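Local atomic coordinates of nucleoporin NUP82 (Saccharomyces cerevisiae, PDB entry 3PBP), a protein that serves as a structural component of the nuclear pore complex and can provide docking sites for transport factors, its N-terminal domain containing the region that interacts with NUP116. Residues F27-N31 with G32-V36; V64-D67 with T68-V71; A438-N442 with K443-F447. The protein carries 1 engineered substitution. All coordinates share one frame; numbering follows the deposited sequence.

Contact 1 (F27-N31 with G32-V36); sequences FSSQN and GTRIV
The side-chain amide of Gln30 lies over one face of the Arg34 guanidinium, with the two planes 4° apart. Gln30 NE2 sits above the centre of the group, 3.4 Å from Arg34 CZ. The two groups stack; Gln30 NE2 and Arg34 NE are both donors, and no hydrogen bond joins them. With CG beside its backbone N (chi1 -54°) and the chain extended beyond, Gln30 reaches its amide across the arginine. Ser29 CB lies at the guanidinium edge, in plane, and Ser29 OG is 3.5 Å from Arg34 NH1. That hydroxyl bonds to Ser76 O. Trp95 adds a cation-pi contact to Arg34. A leucine in place of Arg34 would probably leave the Gln30 amide free to turn and Trp95 without its cation. At the far end, Phe27 CD2 meets Val36 CG1 at 4.2 Å, and the two backbones exchange bonds: Phe27 N to Val36 O at 2.9 Å and Val36 N to Phe27 O at 2.8 Å. Ser29 O takes both Arg34 N, at 3.1 Å, and Thr33 N, at 3.0 Å. Asn31 and Gly32 hold the middle of a type I' turn, where Asn-Gly is common. The whole is a beta hairpin joining strands 24-29 and 34-39 of a four-stranded antiparallel sheet.

Contact 2 (V64-D67 with T68-V71); sequences VLDD and TFHV
Asp66 meets Thr68 and Phe69 with both its backbone and its carboxylate. The firm bond is from Phe69 N to Asp66 O, 3.0 Å long and nearly straight at 166°. The donor stands above the carbonyl plane and does not use a lone pair. This bond closes a type I beta turn from Asp66 to Phe69. Thr68 N points to Asp66 OD1 at 2.6 Å, the pattern of an Asx turn nested in the beta turn. That second bond is doubtful in detail, because OD1 is modelled too close to its neighbour. The chi1 of Asp66 is 66°, which places CG between the backbone N and the carbonyl carbon and turns the carboxylate back over the turn.

Asp66 OD2 meets the edge of the Phe69 ring, 3.5 Å from Phe69 CE1. It lies near the ring plane. The carboxylate is turned 71° from that plane. Behind the turn, Leu65 CD2 touches Phe69 CD2 at 3.6 Å. The two side chains cross at about a right angle. Leu65 CD1 also comes within 4.5 Å of Val71 CG1.

Some backbone groups bond outside the turn. Leu65 N bonds to Asn41 OD1. Phe69 O takes the hydroxyl of Tyr25. His70, the first residue of strand 70-73, pairs through its backbone with Phe83 of strand 79-83. Leu82 of strand 79-83 touches both Leu65 and Val71.

One aspartate thus serves two purposes. Its backbone oxygen closes the turn, and OD2 of its side chain faces the weakly positive C-H edge of Phe69. That edge probably eases the negative charge a little. The N-H of Thr68 may add to this, if the doubtful bond holds. The ring and Leu65 form the apolar underside of the turn.

Contact 3 (A438-N442 with K443-F447); sequences ALMSN and KTLTF
Met440, a selenomethionine, and Leu445 touch across the hairpin as a non-hydrogen-bonded pair. Met440 CE approaches Leu445 CD1 at 3.3 Å, and the side chains meet at a slant. Met440 CG is anti to the backbone N (chi1 176°). The chain then bends at chi2 and chi3, and these bends bring the methyl across to the leucine. Along the same face, Ala438 CB lies 3.9 Å from Phe447 CE2. On the other face Leu439 and Thr446 sit side by side. Their backbones exchange two bonds, Leu439 N to Thr446 O at 2.7 Å and Thr446 N to Leu439 O at 2.8 Å.

Nearer the loop, Ser441 N gives a bond of 3.1 Å to Thr444 O. The return bond from Thr444 N to Ser441 O is weak. Ser441 OG also accepts Thr444 N, at 2.9 Å, a shorter bond. At the tip, Asn442 OD1 takes Lys443 N at 2.6 Å, in the carbonyl plane and on a lone pair. The stem of the lysine runs beside the asparagine, pointing the same way.

A second shell holds these groups. Ala438 and Met440 bond through their backbones to Ala427 and Asn425 of strand 425-431. Ile26 of strand 24-29 touches both side chains, and Arg24 touches Met440. Phe13 stacks edge-to-face on the Phe447 ring and also touches Leu445.

The hairpin therefore has two kinds of chemistry. The face with Ala438, Met440, Leu445 and Phe447 is apolar and is covered by strand 24-29 and the N-terminal residues. The turn is polar, and side-chain oxygens of Ser441 and Asn442 accept backbone N-H groups that are only weakly bonded, or not bonded, to carbonyls within it.

Contact 1 comes first along the chain, contact 2 follows soon after, and contact 3 lies near its end. The centres of contacts 1 and 2 are about 22 Å apart. Contact 3 is about 16 Å from contact 1 and about 17 Å from contact 2. Contacts 1 and 2 touch, Phe27 CZ being 3.2 Å from Val71 CG2, which joins the first antiparallel sheet to the second. Contact 3 touches neither directly. Strand 425-431 pairs with its hairpin and also bonds to Gly32 and Ser28. The two ends of the domain thus meet, consistent with a ring closure of the beta-propeller type.

Contact 1 (F27-N31 with G32-V36)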
loop_
_atom_site.group_PDB
_atom_site.type_symbol
_atom_site.label_atom_id
_atom_site.label_comp_id
_atom_site.label_asym_id
_atom_site.label_seq_id
_atom_site.Cartn_x
_atom_site.Cartn_y
_atom_site.Cartn_z
ATOM N N PHE A 27 -10.113 22.631 0.557
ATOM C CA PHE A 27 -9.163 22.062 -0.403
ATOM C C PHE A 27 -8.850 23.137 -1.430
ATOM O O PHE A 27 -9.622 24.094 -1.599
ATOM C CB PHE A 27 -9.782 20.878 -1.137
ATOM C CG PHE A 27 -10.448 19.893 -0.238
ATOM C CD1 PHE A 27 -9.695 18.923 0.440
ATOM C CD2 PHE A 27 -11.836 19.938 -0.047
ATOM C CE1 PHE A 27 -10.311 18.010 1.292
ATOM C CE2 PHE A 27 -12.466 19.029 0.804
ATOM C CZ PHE A 27 -11.699 18.058 1.479
ATOM N N SER A 28 -7.719 22.993 -2.108
ATOM C CA SER A 28 -7.345 23.946 -3.135
ATOM C C SER A 28 -7.005 23.124 -4.354
ATOM O O SER A 28 -6.889 21.909 -4.277
ATOM C CB SER A 28 -6.167 24.822 -2.708
ATOM O OG SER A 28 -4.993 24.058 -2.562
ATOM N N SER A 29 -6.844 23.796 -5.481
ATOM C CA SER A 29 -6.586 23.125 -6.745
ATOM C C SER A 29 -5.830 24.077 -7.675
ATOM O O SER A 29 -5.796 25.290 -7.435
ATOM C CB SER A 29 -7.939 22.773 -7.374
ATOM O OG SER A 29 -7.902 21.501 -7.967
ATOM N N GLN A 30 -5.252 23.533 -8.740
ATOM C CA GLN A 30 -4.523 24.337 -9.719
ATOM C C GLN A 30 -3.593 25.388 -9.101
ATOM O O GLN A 30 -3.803 26.597 -9.230
ATOM C CB GLN A 30 -5.518 25.003 -10.672
ATOM C CG GLN A 30 -6.465 24.015 -11.334
ATOM C CD GLN A 30 -7.388 24.661 -12.364
ATOM O OE1 GLN A 30 -7.476 25.892 -12.470
ATOM N NE2 GLN A 30 -8.093 23.831 -13.118
ATOM N N ASN A 31 -2.561 24.907 -8.420
ATOM C CA ASN A 31 -1.575 25.770 -7.785
ATOM C C ASN A 31 -2.146 26.780 -6.782
ATOM O O ASN A 31 -1.752 27.945 -6.779
ATOM C CB ASN A 31 -0.768 26.493 -8.862
ATOM C CG ASN A 31 0.516 27.081 -8.324
ATOM O OD1 ASN A 31 1.266 26.422 -7.589
ATOM N ND2 ASN A 31 0.786 28.322 -8.693
ATOM N N GLY A 32 -3.060 26.307 -5.927
ATOM C CA GLY A 32 -3.681 27.139 -4.903
ATOM C C GLY A 32 -4.557 28.244 -5.462
ATOM O O GLY A 32 -4.854 29.243 -4.797
ATOM N N THR A 33 -4.994 28.043 -6.696
ATOM C CA THR A 33 -5.798 29.013 -7.406
ATOM C C THR A 33 -7.297 28.828 -7.192
ATOM O O THR A 33 -8.031 29.798 -7.174
ATOM C CB THR A 33 -5.399 28.970 -8.920
ATOM O OG1 THR A 33 -5.056 30.288 -9.353
ATOM C CG2 THR A 33 -6.511 28.395 -9.807
ATOM N N ARG A 34 -7.758 27.594 -7.012
ATOM C CA ARG A 34 -9.192 27.343 -6.806
ATOM C C ARG A 34 -9.416 26.813 -5.400
ATOM O O ARG A 34 -8.707 25.914 -4.965
ATOM C CB ARG A 34 -9.730 26.281 -7.765
ATOM C CG ARG A 34 -9.421 26.439 -9.241
ATOM C CD ARG A 34 -9.357 25.039 -9.813
ATOM N NE ARG A 34 -10.419 24.723 -10.755
ATOM C CZ ARG A 34 -10.781 23.482 -11.061
ATOM N NH1 ARG A 34 -10.183 22.450 -10.486
ATOM N NH2 ARG A 34 -11.714 23.272 -11.977
ATOM N N ILE A 35 -10.423 27.335 -4.710
ATOM C CA ILE A 35 -10.728 26.915 -3.345
ATOM C C ILE A 35 -12.065 26.184 -3.226
ATOM O O ILE A 35 -13.052 26.600 -3.833
ATOM C CB ILE A 35 -10.774 28.139 -2.405
ATOM C CG1 ILE A 35 -9.398 28.795 -2.345
ATOM C CG2 ILE A 35 -11.234 27.720 -1.012
ATOM C CD1 ILE A 35 -9.429 30.150 -1.676
ATOM N N VAL A 36 -12.080 25.096 -2.460
ATOM C CA VAL A 36 -13.308 24.348 -2.204
ATOM C C VAL A 36 -13.475 24.351 -0.688
ATOM O O VAL A 36 -12.538 24.045 0.054
ATOM C CB VAL A 36 -13.264 22.880 -2.737
ATOM C CG1 VAL A 36 -14.543 22.135 -2.353
ATOM C CG2 VAL A 36 -13.163 22.883 -4.249
#

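Contact 2 (V64-D67 with T68-V71)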
loop_
_atom_site.group_PDB
_atom_site.type_symbol
_atom_site.label_atom_id
_atom_site.label_comp_id
_atom_site.label_asym_id
_atom_site.label_seq_id
_atom_site.Cartn_x
_atom_site.Cartn_y
_atom_site.Cartn_z
ATOM N N VAL A 64 -25.965 13.931 4.779
ATOM C CA VAL A 64 -25.789 14.824 5.910
ATOM C C VAL A 64 -24.544 14.242 6.564
ATOM O O VAL A 64 -24.505 13.052 6.882
ATOM C CB VAL A 64 -26.989 14.759 6.886
ATOM C CG1 VAL A 64 -26.643 15.496 8.164
ATOM C CG2 VAL A 64 -28.219 15.377 6.248
ATOM N N LEU A 65 -23.517 15.061 6.740
ATOM C CA LEU A 65 -22.281 14.564 7.330
ATOM C C LEU A 65 -22.309 14.552 8.855
ATOM O O LEU A 65 -23.094 15.277 9.472
ATOM C CB LEU A 65 -21.090 15.418 6.864
ATOM C CG LEU A 65 -20.733 15.440 5.380
ATOM C CD1 LEU A 65 -19.614 16.447 5.154
ATOM C CD2 LEU A 65 -20.324 14.043 4.916
ATOM N N ASP A 66 -21.471 13.701 9.452
ATOM C CA ASP A 66 -21.317 13.639 10.905
ATOM C C ASP A 66 -19.804 13.632 11.093
ATOM O O ASP A 66 -19.077 13.345 10.143
ATOM C CB ASP A 66 -22.010 12.398 11.517
ATOM C CG ASP A 66 -21.387 11.075 11.092
ATOM O OD1 ASP A 66 -20.194 10.845 11.387
ATOM O OD2 ASP A 66 -22.104 10.244 10.480
ATOM N N ASP A 67 -19.315 13.962 12.282
ATOM C CA ASP A 67 -17.862 14.021 12.494
ATOM C C ASP A 67 -17.083 12.742 12.239
ATOM O O ASP A 67 -15.856 12.740 12.340
ATOM C CB ASP A 67 -17.542 14.514 13.906
ATOM C CG ASP A 67 -18.228 15.829 14.227
ATOM O OD1 ASP A 67 -18.336 16.675 13.305
ATOM O OD2 ASP A 67 -18.648 16.018 15.395
ATOM N N THR A 68 -17.788 11.663 11.913
ATOM C CA THR A 68 -17.156 10.376 11.639
ATOM C C THR A 68 -16.667 10.257 10.193
ATOM O O THR A 68 -15.786 9.444 9.887
ATOM C CB THR A 68 -18.135 9.215 11.940
ATOM O OG1 THR A 68 -18.306 9.112 13.355
ATOM C CG2 THR A 68 -17.603 7.880 11.399
ATOM N N PHE A 69 -17.244 11.062 9.311
ATOM C CA PHE A 69 -16.873 11.045 7.903
ATOM C C PHE A 69 -15.514 11.681 7.630
ATOM O O PHE A 69 -15.086 12.589 8.337
ATOM C CB PHE A 69 -17.916 11.801 7.066
ATOM C CG PHE A 69 -19.073 10.968 6.630
ATOM C CD1 PHE A 69 -20.012 10.518 7.550
ATOM C CD2 PHE A 69 -19.206 10.596 5.301
ATOM C CE1 PHE A 69 -21.072 9.696 7.146
ATOM C CE2 PHE A 69 -20.262 9.771 4.882
ATOM C CZ PHE A 69 -21.194 9.320 5.803
ATOM N N HIS A 70 -14.845 11.180 6.596
ATOM C CA HIS A 70 -13.572 11.731 6.134
ATOM C C HIS A 70 -13.905 12.213 4.724
ATOM O O HIS A 70 -14.753 11.608 4.045
ATOM C CB HIS A 70 -12.495 10.661 6.001
ATOM C CG HIS A 70 -12.040 10.072 7.298
ATOM N ND1 HIS A 70 -12.847 9.279 8.086
ATOM C CD2 HIS A 70 -10.830 10.096 7.908
ATOM C CE1 HIS A 70 -12.154 8.836 9.120
ATOM N NE2 HIS A 70 -10.928 9.317 9.035
ATOM N N VAL A 71 -13.295 13.310 4.284
ATOM C CA VAL A 71 -13.543 13.756 2.913
ATOM C C VAL A 71 -12.208 14.137 2.286
ATOM O O VAL A 71 -11.382 14.821 2.907
ATOM C CB VAL A 71 -14.542 14.961 2.817
ATOM C CG1 VAL A 71 -15.695 14.783 3.776
ATOM C CG2 VAL A 71 -13.850 16.235 3.074
#

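Contact 3 (A438-N442 with K443-F447)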
loop_
_atom_site.group_PDB
_atom_site.type_symbol
_atom_site.label_atom_id
_atom_site.label_comp_id
_atom_site.label_asym_id
_atom_site.label_seq_id
_atom_site.Cartn_x
_atom_site.Cartn_y
_atom_site.Cartn_z
ATOM N N ALA A 438 -3.599 27.292 4.620
ATOM C CA ALA A 438 -4.840 27.480 5.342
ATOM C C ALA A 438 -4.999 26.333 6.319
ATOM O O ALA A 438 -4.961 25.174 5.928
ATOM C CB ALA A 438 -6.012 27.516 4.376
ATOM N N LEU A 439 -5.150 26.657 7.596
ATOM C CA LEU A 439 -5.334 25.643 8.626
ATOM C C LEU A 439 -6.783 25.704 9.054
ATOM O O LEU A 439 -7.228 26.683 9.642
ATOM C CB LEU A 439 -4.425 25.917 9.822
ATOM C CG LEU A 439 -2.930 25.810 9.521
ATOM C CD1 LEU A 439 -2.122 26.109 10.776
ATOM C CD2 LEU A 439 -2.620 24.410 9.002
HETATM N N MSE A 440 -7.522 24.654 8.740
HETATM C CA MSE A 440 -8.931 24.592 9.076
HETATM C C MSE A 440 -9.189 23.631 10.221
HETATM O O MSE A 440 -8.577 22.570 10.302
HETATM C CB MSE A 440 -9.725 24.125 7.859
HETATM C CG MSE A 440 -11.225 23.932 8.091
HETATM SE SE MSE A 440 -12.232 25.587 7.997
HETATM C CE MSE A 440 -11.507 26.234 6.301
ATOM N N SER A 441 -10.101 24.009 11.108
ATOM C CA SER A 441 -10.482 23.163 12.234
ATOM C C SER A 441 -11.944 23.452 12.542
ATOM O O SER A 441 -12.531 24.397 12.007
ATOM C CB SER A 441 -9.615 23.440 13.471
ATOM O OG SER A 441 -9.915 24.698 14.045
ATOM N N ASN A 442 -12.538 22.619 13.382
ATOM C CA ASN A 442 -13.927 22.799 13.763
ATOM C C ASN A 442 -14.190 24.260 14.099
ATOM O O ASN A 442 -15.033 24.911 13.488
ATOM C CB ASN A 442 -14.234 21.935 14.988
ATOM C CG ASN A 442 -13.028 21.794 15.930
ATOM O OD1 ASN A 442 -12.366 22.778 16.287
ATOM N ND2 ASN A 442 -12.746 20.562 16.339
ATOM N N LYS A 443 -13.416 24.766 15.056
ATOM C CA LYS A 443 -13.542 26.120 15.571
ATOM C C LYS A 443 -12.809 27.233 14.848
ATOM O O LYS A 443 -13.186 28.399 14.989
ATOM C CB LYS A 443 -13.099 26.153 17.044
ATOM C CG LYS A 443 -13.910 25.268 17.995
ATOM C CD LYS A 443 -13.375 25.338 19.425
ATOM C CE LYS A 443 -14.247 24.535 20.386
ATOM N NZ LYS A 443 -13.759 24.608 21.799
ATOM N N THR A 444 -11.774 26.915 14.081
ATOM C CA THR A 444 -11.026 27.991 13.442
ATOM C C THR A 444 -10.747 27.846 11.946
ATOM O O THR A 444 -11.136 26.872 11.311
ATOM C CB THR A 444 -9.673 28.209 14.197
ATOM O OG1 THR A 444 -9.905 28.177 15.610
ATOM C CG2 THR A 444 -9.061 29.564 13.860
ATOM N N LEU A 445 -10.090 28.868 11.406
ATOM C CA LEU A 445 -9.674 28.950 10.017
ATOM C C LEU A 445 -8.550 29.975 10.005
ATOM O O LEU A 445 -8.795 31.178 9.983
ATOM C CB LEU A 445 -10.817 29.419 9.119
ATOM C CG LEU A 445 -10.375 29.790 7.697
ATOM C CD1 LEU A 445 -9.469 28.711 7.115
ATOM C CD2 LEU A 445 -11.603 29.990 6.835
ATOM N N THR A 446 -7.316 29.482 10.033
ATOM C CA THR A 446 -6.133 30.327 10.049
ATOM C C THR A 446 -5.388 30.288 8.727
ATOM O O THR A 446 -5.525 29.344 7.961
ATOM C CB THR A 446 -5.172 29.866 11.138
ATOM O OG1 THR A 446 -5.852 29.872 12.395
ATOM C CG2 THR A 446 -3.963 30.777 11.212
ATOM N N PHE A 447 -4.601 31.323 8.464
ATOM C CA PHE A 447 -3.807 31.391 7.246
ATOM C C PHE A 447 -2.398 31.764 7.668
ATOM O O PHE A 447 -2.218 32.535 8.607
ATOM C CB PHE A 447 -4.374 32.440 6.275
ATOM C CG PHE A 447 -5.742 32.100 5.749
ATOM C CD1 PHE A 447 -6.866 32.229 6.556
ATOM C CD2 PHE A 447 -5.902 31.593 4.468
ATOM C CE1 PHE A 447 -8.129 31.851 6.097
ATOM C CE2 PHE A 447 -7.162 31.212 4.002
ATOM C CZ PHE A 447 -8.274 31.342 4.821
#